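Local coordinates for copper induced nitroreductase D (Lactococcus lactis, PDB 2WQF), which binds FMN and acts as a copper-induced nitroreductase involved in defence against oxidative stress, at residues L7-T12 with L141-L146; K58-I63 with A87-F92; K189-M192 with D196-I199. All coordinates share one frame; numbering follows the deposited sequence.

Contact 1: L7-T12 with L141-L146. With FMN (flavin mononucleotide), chain B.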
loop_
_atom_site.group_PDB
_atom_site.type_symbol
_atom_site.label_atom_id
_atom_site.label_comp_id
_atom_site.label_asym_id
_atom_site.label_seq_id
_atom_site.Cartn_x
_atom_site.Cartn_y
_atom_site.Cartn_z
ATOM N N LEU A 7 2.704 12.821 -4.441
ATOM C CA LEU A 7 2.200 11.598 -5.059
ATOM C C LEU A 7 2.335 11.667 -6.571
ATOM O O LEU A 7 2.747 10.697 -7.205
ATOM C CB LEU A 7 0.735 11.328 -4.699
ATOM C CG LEU A 7 0.422 11.023 -3.227
ATOM C CD1 LEU A 7 -1.057 10.665 -3.130
ATOM C CD2 LEU A 7 1.282 9.918 -2.654
ATOM N N GLU A 8 1.942 12.796 -7.144
ATOM C CA GLU A 8 1.985 12.978 -8.588
ATOM C C GLU A 8 3.419 12.901 -9.114
ATOM O O GLU A 8 3.645 12.422 -10.225
ATOM C CB GLU A 8 1.304 14.300 -8.970
ATOM C CG GLU A 8 1.085 14.454 -10.466
ATOM C CD GLU A 8 0.194 15.623 -10.800
ATOM O OE1 GLU A 8 -0.201 16.364 -9.868
ATOM O OE2 GLU A 8 -0.102 15.800 -12.003
ATOM N N ASN A 9 4.381 13.335 -8.306
ATOM C CA ASN A 9 5.775 13.384 -8.729
ATOM C C ASN A 9 6.471 12.013 -8.750
ATOM O O ASN A 9 7.478 11.835 -9.434
ATOM C CB ASN A 9 6.546 14.356 -7.832
ATOM C CG ASN A 9 7.965 14.585 -8.303
ATOM O OD1 ASN A 9 8.195 15.014 -9.440
ATOM N ND2 ASN A 9 8.924 14.288 -7.438
ATOM N N ARG A 10 5.931 11.057 -8.004
ATOM C CA ARG A 10 6.436 9.687 -7.998
ATOM C C ARG A 10 6.009 9.017 -9.300
ATOM O O ARG A 10 4.814 8.971 -9.619
ATOM C CB ARG A 10 5.894 8.879 -6.823
ATOM C CG ARG A 10 6.414 7.443 -6.780
ATOM C CD ARG A 10 5.382 6.438 -6.371
ATOM N NE ARG A 10 4.219 6.571 -7.217
ATOM C CZ ARG A 10 4.108 6.117 -8.468
ATOM N NH1 ARG A 10 5.047 5.352 -9.014
ATOM N NH2 ARG A 10 3.008 6.388 -9.154
ATOM N N ARG A 11 6.990 8.534 -10.059
ATOM C CA ARG A 11 6.752 7.824 -11.303
ATOM C C ARG A 11 7.721 6.657 -11.454
ATOM O O ARG A 11 8.770 6.600 -10.807
ATOM C CB ARG A 11 6.903 8.747 -12.507
ATOM C CG ARG A 11 5.893 9.896 -12.558
ATOM C CD ARG A 11 4.458 9.433 -12.752
ATOM N NE ARG A 11 4.309 8.607 -13.949
ATOM C CZ ARG A 11 4.259 9.083 -15.186
ATOM N NH1 ARG A 11 4.262 10.395 -15.411
ATOM N NH2 ARG A 11 4.149 8.248 -16.188
ATOM N N THR A 12 7.354 5.736 -12.336
ATOM C CA THR A 12 8.253 4.679 -12.777
ATOM C C THR A 12 9.309 5.273 -13.708
ATOM O O THR A 12 9.006 5.829 -14.769
ATOM C CB THR A 12 7.472 3.559 -13.477
ATOM O OG1 THR A 12 6.694 2.850 -12.512
ATOM C CG2 THR A 12 8.405 2.583 -14.169
ATOM N N LEU A 141 11.694 8.733 -2.106
ATOM C CA LEU A 141 12.855 8.816 -2.996
ATOM C C LEU A 141 12.603 9.853 -4.101
ATOM O O LEU A 141 13.497 10.644 -4.438
ATOM C CB LEU A 141 13.155 7.450 -3.594
ATOM C CG LEU A 141 13.713 6.389 -2.649
ATOM C CD1 LEU A 141 13.779 5.039 -3.352
ATOM C CD2 LEU A 141 15.063 6.776 -2.124
ATOM N N ALA A 142 11.394 9.878 -4.653
ATOM C CA ALA A 142 11.073 10.845 -5.694
ATOM C C ALA A 142 11.204 12.263 -5.151
ATOM O O ALA A 142 11.616 13.174 -5.865
ATOM C CB ALA A 142 9.678 10.594 -6.267
ATOM N N GLU A 143 10.857 12.460 -3.875
ATOM C CA GLU A 143 10.979 13.784 -3.281
ATOM C C GLU A 143 12.444 14.226 -3.147
ATOM O O GLU A 143 12.732 15.425 -3.151
ATOM C CB GLU A 143 10.242 13.855 -1.941
ATOM C CG GLU A 143 8.728 13.839 -2.114
ATOM C CD GLU A 143 8.176 15.141 -2.694
ATOM O OE1 GLU A 143 7.990 16.129 -1.924
ATOM O OE2 GLU A 143 7.938 15.168 -3.928
ATOM N N LEU A 144 13.363 13.267 -3.040
ATOM C CA LEU A 144 14.798 13.580 -3.062
ATOM C C LEU A 144 15.319 13.831 -4.478
ATOM O O LEU A 144 16.493 14.149 -4.661
ATOM C CB LEU A 144 15.606 12.437 -2.436
ATOM C CG LEU A 144 15.339 12.129 -0.972
ATOM C CD1 LEU A 144 16.181 10.947 -0.566
ATOM C CD2 LEU A 144 15.642 13.339 -0.148
ATOM N N GLY A 145 14.460 13.672 -5.481
ATOM C CA GLY A 145 14.841 13.842 -6.878
ATOM C C GLY A 145 15.376 12.584 -7.544
ATOM O O GLY A 145 15.886 12.633 -8.667
ATOM N N LEU A 146 15.243 11.455 -6.847
ATOM C CA LEU A 146 15.664 10.149 -7.350
ATOM C C LEU A 146 14.502 9.412 -7.972
ATOM O O LEU A 146 13.375 9.535 -7.530
ATOM C CB LEU A 146 16.261 9.313 -6.227
ATOM C CG LEU A 146 17.518 9.894 -5.580
ATOM C CD1 LEU A 146 18.091 8.983 -4.501
ATOM C CD2 LEU A 146 18.567 10.220 -6.630
HETATM N N1 FMN B . 6.622 -2.201 -13.002
HETATM C C2 FMN B . 7.656 -3.070 -13.581
HETATM O O2 FMN B . 8.413 -2.634 -14.419
HETATM N N3 FMN B . 7.688 -4.448 -13.190
HETATM C C4 FMN B . 6.816 -4.987 -12.263
HETATM O O4 FMN B . 6.959 -6.124 -11.907
HETATM C C4A FMN B . 5.769 -4.126 -11.703
HETATM N N5 FMN B . 4.881 -4.544 -10.865
HETATM C C5A FMN B . 4.113 -3.535 -10.067
HETATM C C6 FMN B . 3.368 -3.999 -8.852
HETATM C C7 FMN B . 2.724 -3.148 -8.063
HETATM C C7M FMN B . 1.963 -3.679 -6.869
HETATM C C8 FMN B . 2.776 -1.672 -8.398
HETATM C C8M FMN B . 2.108 -0.672 -7.471
HETATM C C9 FMN B . 3.410 -1.239 -9.493
HETATM C C9A FMN B . 4.134 -2.214 -10.386
HETATM N N10 FMN B . 4.816 -1.814 -11.576
HETATM C C10 FMN B . 5.748 -2.692 -12.133
HETATM C "C1'" FMN B . 4.816 -0.426 -12.017
HETATM C "C2'" FMN B . 3.454 -0.037 -12.584
HETATM O "O2'" FMN B . 3.303 -0.613 -13.855
HETATM C "C3'" FMN B . 3.383 1.492 -12.615
HETATM O "O3'" FMN B . 3.375 1.891 -11.257
HETATM C "C4'" FMN B . 2.086 1.969 -13.292
HETATM O "O4'" FMN B . 2.127 1.679 -14.682
HETATM C "C5'" FMN B . 1.846 3.464 -13.092
HETATM O "O5'" FMN B . 2.962 4.178 -13.605
HETATM P P FMN B . 3.830 5.147 -12.619
HETATM O O1P FMN B . 2.923 6.097 -11.946
HETATM O O2P FMN B . 4.574 4.231 -11.574
HETATM O O3P FMN B . 4.870 5.875 -13.576
#
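Arg10 and Ala142 bring their backbones to 5.3 Å, CA to CA, just where helix 3-9 gives way to loop and helix 121-143 nears its end. Ala142 presses its methyl CB on Arg10 CA at 3.8 Å, and Asn9, in one of its two conformers, brings ND2 to 3.3 Å from Ala142 O and near the Glu143 carboxylate. From this foothold the Arg10 chain leaves for the FMN phosphate: CG stands anti to the backbone N (chi1 -179°), and bends at chi2 and chi3 bring the guanidinium edge-on to the phosphorus. Arg10 NH1 donates a hydrogen bond to FMN O2P at 2.8 Å, almost straight at 171°, and Arg10 NH2 one to FMN O1P, also 2.8 Å. Arg11 NE and Thr12 N both donate to FMN O3P, and Thr12 OG1 to FMN O2P at 2.7 Å. With an alanine here both Arg10 donors go, and the phosphate is likely to be held less firmly, its charge less well balanced. Pro38 of the second subunit lies against Arg10. Gly145 closes helix 121-143 with a Schellman motif; farther back on that helix, Trp138 forms a cation-pi pair with Arg10, and Leu141 packs on strand 171-182 and helix 23-35.

Contact 2: K58-I63 with A87-F92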
loop_
_atom_site.group_PDB
_atom_site.type_symbol
_atom_site.label_atom_id
_atom_site.label_comp_id
_atom_site.label_asym_id
_atom_site.label_seq_id
_atom_site.Cartn_x
_atom_site.Cartn_y
_atom_site.Cartn_z
ATOM N N LYS A 58 26.365 -7.160 -7.608
ATOM C CA LYS A 58 26.289 -8.599 -7.348
ATOM C C LYS A 58 24.876 -9.134 -7.516
ATOM O O LYS A 58 24.671 -10.209 -8.076
ATOM C CB LYS A 58 26.809 -8.919 -5.939
ATOM C CG LYS A 58 26.761 -10.382 -5.559
ATOM C CD LYS A 58 27.739 -10.672 -4.419
ATOM C CE LYS A 58 28.154 -12.141 -4.375
ATOM N NZ LYS A 58 29.258 -12.396 -3.391
ATOM N N LEU A 59 23.893 -8.403 -7.014
ATOM C CA LEU A 59 22.503 -8.835 -7.126
ATOM C C LEU A 59 22.161 -9.095 -8.584
ATOM O O LEU A 59 21.644 -10.159 -8.934
ATOM C CB LEU A 59 21.541 -7.787 -6.570
ATOM C CG LEU A 59 20.059 -8.101 -6.827
ATOM C CD1 LEU A 59 19.638 -9.366 -6.096
ATOM C CD2 LEU A 59 19.203 -6.947 -6.393
ATOM N N TRP A 60 22.443 -8.133 -9.440
ATOM C CA TRP A 60 21.998 -8.241 -10.831
ATOM C C TRP A 60 22.869 -9.187 -11.673
ATOM O O TRP A 60 22.349 -9.983 -12.469
ATOM C CB TRP A 60 21.833 -6.837 -11.449
ATOM C CG TRP A 60 20.717 -6.134 -10.731
ATOM C CD1 TRP A 60 20.831 -5.238 -9.708
ATOM C CD2 TRP A 60 19.301 -6.340 -10.926
ATOM N NE1 TRP A 60 19.583 -4.867 -9.274
ATOM C CE2 TRP A 60 18.632 -5.540 -9.990
ATOM C CE3 TRP A 60 18.547 -7.146 -11.790
ATOM C CZ2 TRP A 60 17.244 -5.498 -9.899
ATOM C CZ3 TRP A 60 17.181 -7.097 -11.706
ATOM C CH2 TRP A 60 16.536 -6.264 -10.769
ATOM N N ASP A 61 24.181 -9.138 -11.487
ATOM C CA ASP A 61 25.072 -9.922 -12.327
ATOM C C ASP A 61 25.170 -11.365 -11.882
ATOM O O ASP A 61 25.251 -12.268 -12.709
ATOM C CB ASP A 61 26.478 -9.336 -12.306
ATOM C CG ASP A 61 26.659 -8.200 -13.287
ATOM O OD1 ASP A 61 25.837 -8.027 -14.213
ATOM O OD2 ASP A 61 27.650 -7.478 -13.114
ATOM N N GLU A 62 25.164 -11.579 -10.568
ATOM C CA GLU A 62 25.498 -12.875 -10.012
ATOM C C GLU A 62 24.289 -13.633 -9.506
ATOM O O GLU A 62 24.362 -14.845 -9.294
ATOM C CB GLU A 62 26.520 -12.708 -8.886
ATOM C CG GLU A 62 27.830 -12.082 -9.351
ATOM C CD GLU A 62 28.936 -12.212 -8.326
ATOM O OE1 GLU A 62 29.001 -13.268 -7.659
ATOM O OE2 GLU A 62 29.741 -11.270 -8.194
ATOM N N ILE A 63 23.169 -12.937 -9.333
ATOM C CA ILE A 63 21.940 -13.600 -8.899
ATOM C C ILE A 63 20.815 -13.501 -9.917
ATOM O O ILE A 63 20.346 -14.519 -10.414
ATOM C CB ILE A 63 21.477 -13.087 -7.500
ATOM C CG1 ILE A 63 22.534 -13.436 -6.458
ATOM C CG2 ILE A 63 20.122 -13.664 -7.111
ATOM C CD1 ILE A 63 22.255 -12.898 -5.047
ATOM N N ALA A 87 20.568 -6.569 -21.164
ATOM C CA ALA A 87 19.464 -5.830 -21.765
ATOM C C ALA A 87 18.779 -4.980 -20.696
ATOM O O ALA A 87 19.342 -3.991 -20.209
ATOM C CB ALA A 87 18.465 -6.797 -22.417
ATOM N N LYS A 88 17.557 -5.359 -20.338
ATOM C CA LYS A 88 16.846 -4.684 -19.271
ATOM C C LYS A 88 17.598 -4.894 -17.979
ATOM O O LYS A 88 17.621 -4.015 -17.118
ATOM C CB LYS A 88 15.433 -5.243 -19.127
ATOM C CG LYS A 88 14.576 -5.082 -20.375
ATOM C CD LYS A 88 13.100 -5.390 -20.096
ATOM C CE LYS A 88 12.919 -6.766 -19.455
ATOM N NZ LYS A 88 11.496 -7.060 -19.070
ATOM N N LEU A 89 18.213 -6.066 -17.842
ATOM C CA LEU A 89 18.940 -6.369 -16.626
ATOM C C LEU A 89 20.075 -5.371 -16.449
ATOM O O LEU A 89 20.355 -4.971 -15.335
ATOM C CB LEU A 89 19.482 -7.794 -16.625
ATOM C CG LEU A 89 18.422 -8.892 -16.551
ATOM C CD1 LEU A 89 19.107 -10.245 -16.517
ATOM C CD2 LEU A 89 17.515 -8.726 -15.348
ATOM N N ASP A 90 20.732 -4.971 -17.540
ATOM C CA ASP A 90 21.790 -3.975 -17.440
ATOM C C ASP A 90 21.254 -2.627 -16.959
ATOM O O ASP A 90 21.949 -1.902 -16.259
ATOM C CB ASP A 90 22.508 -3.789 -18.773
ATOM C CG ASP A 90 23.212 -5.056 -19.237
ATOM O OD1 ASP A 90 24.043 -5.598 -18.471
ATOM O OD2 ASP A 90 22.929 -5.511 -20.364
ATOM N N GLY A 91 20.037 -2.289 -17.377
ATOM C CA GLY A 91 19.425 -1.061 -16.942
ATOM C C GLY A 91 19.122 -1.080 -15.450
ATOM O O GLY A 91 19.178 -0.053 -14.772
ATOM N N PHE A 92 18.794 -2.252 -14.913
ATOM C CA PHE A 92 18.555 -2.349 -13.479
ATOM C C PHE A 92 19.886 -2.258 -12.743
ATOM O O PHE A 92 20.001 -1.538 -11.762
ATOM C CB PHE A 92 17.815 -3.642 -13.122
ATOM C CG PHE A 92 16.462 -3.736 -13.720
ATOM C CD1 PHE A 92 15.606 -2.655 -13.697
ATOM C CD2 PHE A 92 16.023 -4.922 -14.285
ATOM C CE1 PHE A 92 14.341 -2.746 -14.240
ATOM C CE2 PHE A 92 14.766 -5.026 -14.833
ATOM C CZ PHE A 92 13.928 -3.932 -14.819
#
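Helix 53-73 meets the short helix 88-93 through Trp60, which turns one face of its indole to Phe92 and its edge to Leu89. Phe92 CB sits squarely over the six-membered ring of Trp60, 3.5 Å from its centroid and only 1° off the ring normal, a textbook CH-pi contact. The phenyl ring beyond it slants away from the indole, the two planes 37° apart with centroids 5.0 Å from each other, and the nearest carbons are Trp60 CZ3 and Phe92 CD2 at 3.6 Å. On the opposite indole face Leu59 CD2, from Trp60's own helix, lies 3.5 Å above the plane, so the ring is sandwiched between aliphatic carbons. In this nitroreductase-family fold the pair packs against the antiparallel sheet through Trp60 and Phe92. The indole is tied to it: Trp60 NE1 is hydrogen-bonded to Thr98 OG1 on strand 97-104, which would restrain the ring from flipping. Leu89 comes in near the indole plane, with CD2 at 4.0 Å from Trp60 CZ3. Phe92 also touches Asn149 and Gln151 of strand 146-151, the latter an FMN-binding residue, and the nearest atom of its side chain is about 6 Å from the FMN. Asp61 forms a salt bridge with Lys93.

Contact 3: K189-M192 with D196-I199. With FMN (flavin mononucleotide), chain B.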
loop_
_atom_site.group_PDB
_atom_site.type_symbol
_atom_site.label_atom_id
_atom_site.label_comp_id
_atom_site.label_asym_id
_atom_site.label_seq_id
_atom_site.Cartn_x
_atom_site.Cartn_y
_atom_site.Cartn_z
ATOM N N LYS A 189 1.219 8.294 -19.294
ATOM C CA LYS A 189 0.330 7.480 -18.472
ATOM C C LYS A 189 -1.082 8.005 -18.587
ATOM O O LYS A 189 -1.317 9.205 -18.540
ATOM C CB LYS A 189 0.790 7.503 -17.001
ATOM C CG LYS A 189 -0.050 6.648 -16.086
ATOM C CD LYS A 189 0.529 6.517 -14.668
ATOM C CE LYS A 189 0.569 7.820 -13.946
ATOM N NZ LYS A 189 0.753 7.575 -12.484
ATOM N N THR A 190 -2.019 7.094 -18.748
ATOM C CA THR A 190 -3.440 7.426 -18.808
ATOM C C THR A 190 -4.120 7.090 -17.472
ATOM O O THR A 190 -3.554 6.423 -16.607
ATOM C CB THR A 190 -4.140 6.652 -19.929
ATOM O OG1 THR A 190 -4.067 5.245 -19.671
ATOM C CG2 THR A 190 -3.507 6.967 -21.289
ATOM N N PHE A 191 -5.337 7.578 -17.323
ATOM C CA PHE A 191 -6.160 7.387 -16.124
ATOM C C PHE A 191 -7.553 6.979 -16.575
ATOM O O PHE A 191 -8.059 7.458 -17.611
ATOM C CB PHE A 191 -6.238 8.683 -15.325
ATOM C CG PHE A 191 -4.900 9.243 -14.938
ATOM C CD1 PHE A 191 -4.314 8.902 -13.732
ATOM C CD2 PHE A 191 -4.244 10.124 -15.769
ATOM C CE1 PHE A 191 -3.088 9.428 -13.367
ATOM C CE2 PHE A 191 -3.012 10.653 -15.453
ATOM C CZ PHE A 191 -2.415 10.302 -14.235
ATOM N N MET A 192 -8.196 6.130 -15.786
ATOM C CA MET A 192 -9.601 5.788 -15.978
ATOM C C MET A 192 -10.478 7.016 -15.842
ATOM O O MET A 192 -10.119 8.026 -15.237
ATOM C CB MET A 192 -10.087 4.865 -14.839
ATOM C CG MET A 192 -9.642 3.439 -14.848
ATOM S SD MET A 192 -10.333 2.649 -13.377
ATOM C CE MET A 192 -12.057 2.607 -13.808
ATOM N N ASP A 196 -16.132 5.683 -13.511
ATOM C CA ASP A 196 -16.034 4.226 -13.440
ATOM C C ASP A 196 -15.380 3.687 -12.144
ATOM O O ASP A 196 -15.426 2.483 -11.885
ATOM C CB ASP A 196 -15.280 3.686 -14.664
ATOM C CG ASP A 196 -16.015 3.945 -15.977
ATOM O OD1 ASP A 196 -17.276 4.000 -15.992
ATOM O OD2 ASP A 196 -15.310 4.089 -17.007
ATOM N N ARG A 197 -14.827 4.556 -11.297
ATOM C CA ARG A 197 -14.197 4.060 -10.071
ATOM C C ARG A 197 -14.541 4.811 -8.791
ATOM O O ARG A 197 -14.159 4.346 -7.745
ATOM C CB ARG A 197 -12.674 3.957 -10.221
ATOM C CG ARG A 197 -11.946 5.255 -10.506
ATOM C CD ARG A 197 -10.443 5.033 -10.334
ATOM N NE ARG A 197 -9.654 6.107 -10.958
ATOM C CZ ARG A 197 -8.332 6.106 -11.090
ATOM N NH1 ARG A 197 -7.625 5.142 -10.541
ATOM N NH2 ARG A 197 -7.706 7.105 -11.712
ATOM N N PHE A 198 -15.268 5.922 -8.881
ATOM C CA PHE A 198 -15.697 6.673 -7.705
ATOM C C PHE A 198 -17.189 6.896 -7.714
ATOM O O PHE A 198 -17.744 7.434 -8.664
ATOM C CB PHE A 198 -15.030 8.053 -7.637
ATOM C CG PHE A 198 -13.516 8.033 -7.724
ATOM C CD1 PHE A 198 -12.756 7.487 -6.736
ATOM C CD2 PHE A 198 -12.868 8.620 -8.793
ATOM C CE1 PHE A 198 -11.388 7.497 -6.816
ATOM C CE2 PHE A 198 -11.495 8.639 -8.870
ATOM C CZ PHE A 198 -10.760 8.081 -7.881
ATOM N N ILE A 199 -17.851 6.471 -6.639
ATOM C CA ILE A 199 -19.260 6.730 -6.448
ATOM C C ILE A 199 -19.372 7.472 -5.116
ATOM O O ILE A 199 -18.820 7.030 -4.087
ATOM C CB ILE A 199 -20.054 5.437 -6.312
ATOM C CG1 ILE A 199 -19.986 4.618 -7.602
ATOM C CG2 ILE A 199 -21.521 5.744 -5.967
ATOM C CD1 ILE A 199 -20.612 3.244 -7.461
HETATM N N1 FMN B . 6.622 -2.201 -13.002
HETATM C C2 FMN B . 7.656 -3.070 -13.581
HETATM O O2 FMN B . 8.413 -2.634 -14.419
HETATM N N3 FMN B . 7.688 -4.448 -13.190
HETATM C C4 FMN B . 6.816 -4.987 -12.263
HETATM O O4 FMN B . 6.959 -6.124 -11.907
HETATM C C4A FMN B . 5.769 -4.126 -11.703
HETATM N N5 FMN B . 4.881 -4.544 -10.865
HETATM C C5A FMN B . 4.113 -3.535 -10.067
HETATM C C6 FMN B . 3.368 -3.999 -8.852
HETATM C C7 FMN B . 2.724 -3.148 -8.063
HETATM C C7M FMN B . 1.963 -3.679 -6.869
HETATM C C8 FMN B . 2.776 -1.672 -8.398
HETATM C C8M FMN B . 2.108 -0.672 -7.471
HETATM C C9 FMN B . 3.410 -1.239 -9.493
HETATM C C9A FMN B . 4.134 -2.214 -10.386
HETATM N N10 FMN B . 4.816 -1.814 -11.576
HETATM C C10 FMN B . 5.748 -2.692 -12.133
HETATM C "C1'" FMN B . 4.816 -0.426 -12.017
HETATM C "C2'" FMN B . 3.454 -0.037 -12.584
HETATM O "O2'" FMN B . 3.303 -0.613 -13.855
HETATM C "C3'" FMN B . 3.383 1.492 -12.615
HETATM O "O3'" FMN B . 3.375 1.891 -11.257
HETATM C "C4'" FMN B . 2.086 1.969 -13.292
HETATM O "O4'" FMN B . 2.127 1.679 -14.682
HETATM C "C5'" FMN B . 1.846 3.464 -13.092
HETATM O "O5'" FMN B . 2.962 4.178 -13.605
HETATM P P FMN B . 3.830 5.147 -12.619
HETATM O O1P FMN B . 2.923 6.097 -11.946
HETATM O O2P FMN B . 4.574 4.231 -11.574
HETATM O O3P FMN B . 4.870 5.875 -13.576
HETATM O O HOH W 1 -10.192 8.410 -12.563
#
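Met192 and Arg197 lie across one another in the C-terminal arm, the extension after strand 171-182 that reaches over the second subunit of the nitroreductase dimer. Here the arm turns just before strand 198-201, and the Arg197 side chain runs back along Phe191 and Met192. Phe198 and Ile199 of that strand pair in parallel with a strand of the second subunit and carry the sheet across the interface. Arg197 takes the crowded position at chi1 (61°), with CG between its backbone N and carbonyl carbon, and then runs extended from CG to NE, offering Met192 a straight aliphatic rod. The thioether rests on that rod: Met192 SD is 3.9 Å from Arg197 CD. A bend at chi3 (70°) carries the Met192 methyl against Asp196, CE 3.5 Å from Asp196 CB. Farther out, Met192 CB lies over one face of the Arg197 guanidinium, 4.0 Å above its plane and displaced toward the rim. Phe191 turns its ring edge to Arg197 NH2, near the ring plane, while its own cation-pi partner is Arg35 of the second subunit. Gln44 of that subunit packs against both Met192 and Arg197. Earlier in the arm, Lys189 bends at chi3 (64°) on its way to the FMN phosphate, and Lys189 NZ hydrogen-bonds FMN O1P at 2.7 Å. No direct hydrogen bond joins the two segments; a water does it instead. It lies in the guanidinium plane at the edge, accepts from Arg197 NE at 2.9 Å and donates to Met192 O at 2.7 Å.

Contact 2 is the buried one, aromatic and aliphatic throughout, between two helical segments that no other protein chain of the assembly touches. Contacts 1 and 3 are only partly buried, and both meet the second subunit. They also share the FMN phosphate: Lys189 joins the two arginines there, and Arg11 NH2 packs on Lys189 CB at 3.5 Å. Their protein-to-protein parts are otherwise unlike, a helix end on a loop in contact 1 and a water-bridged arm in contact 3. Along the chain contact 2 is nested within the loop closed by contact 1, their centres about 23 Å apart, whereas contact 3 follows both and lies about 35 Å from contact 2, centre to centre.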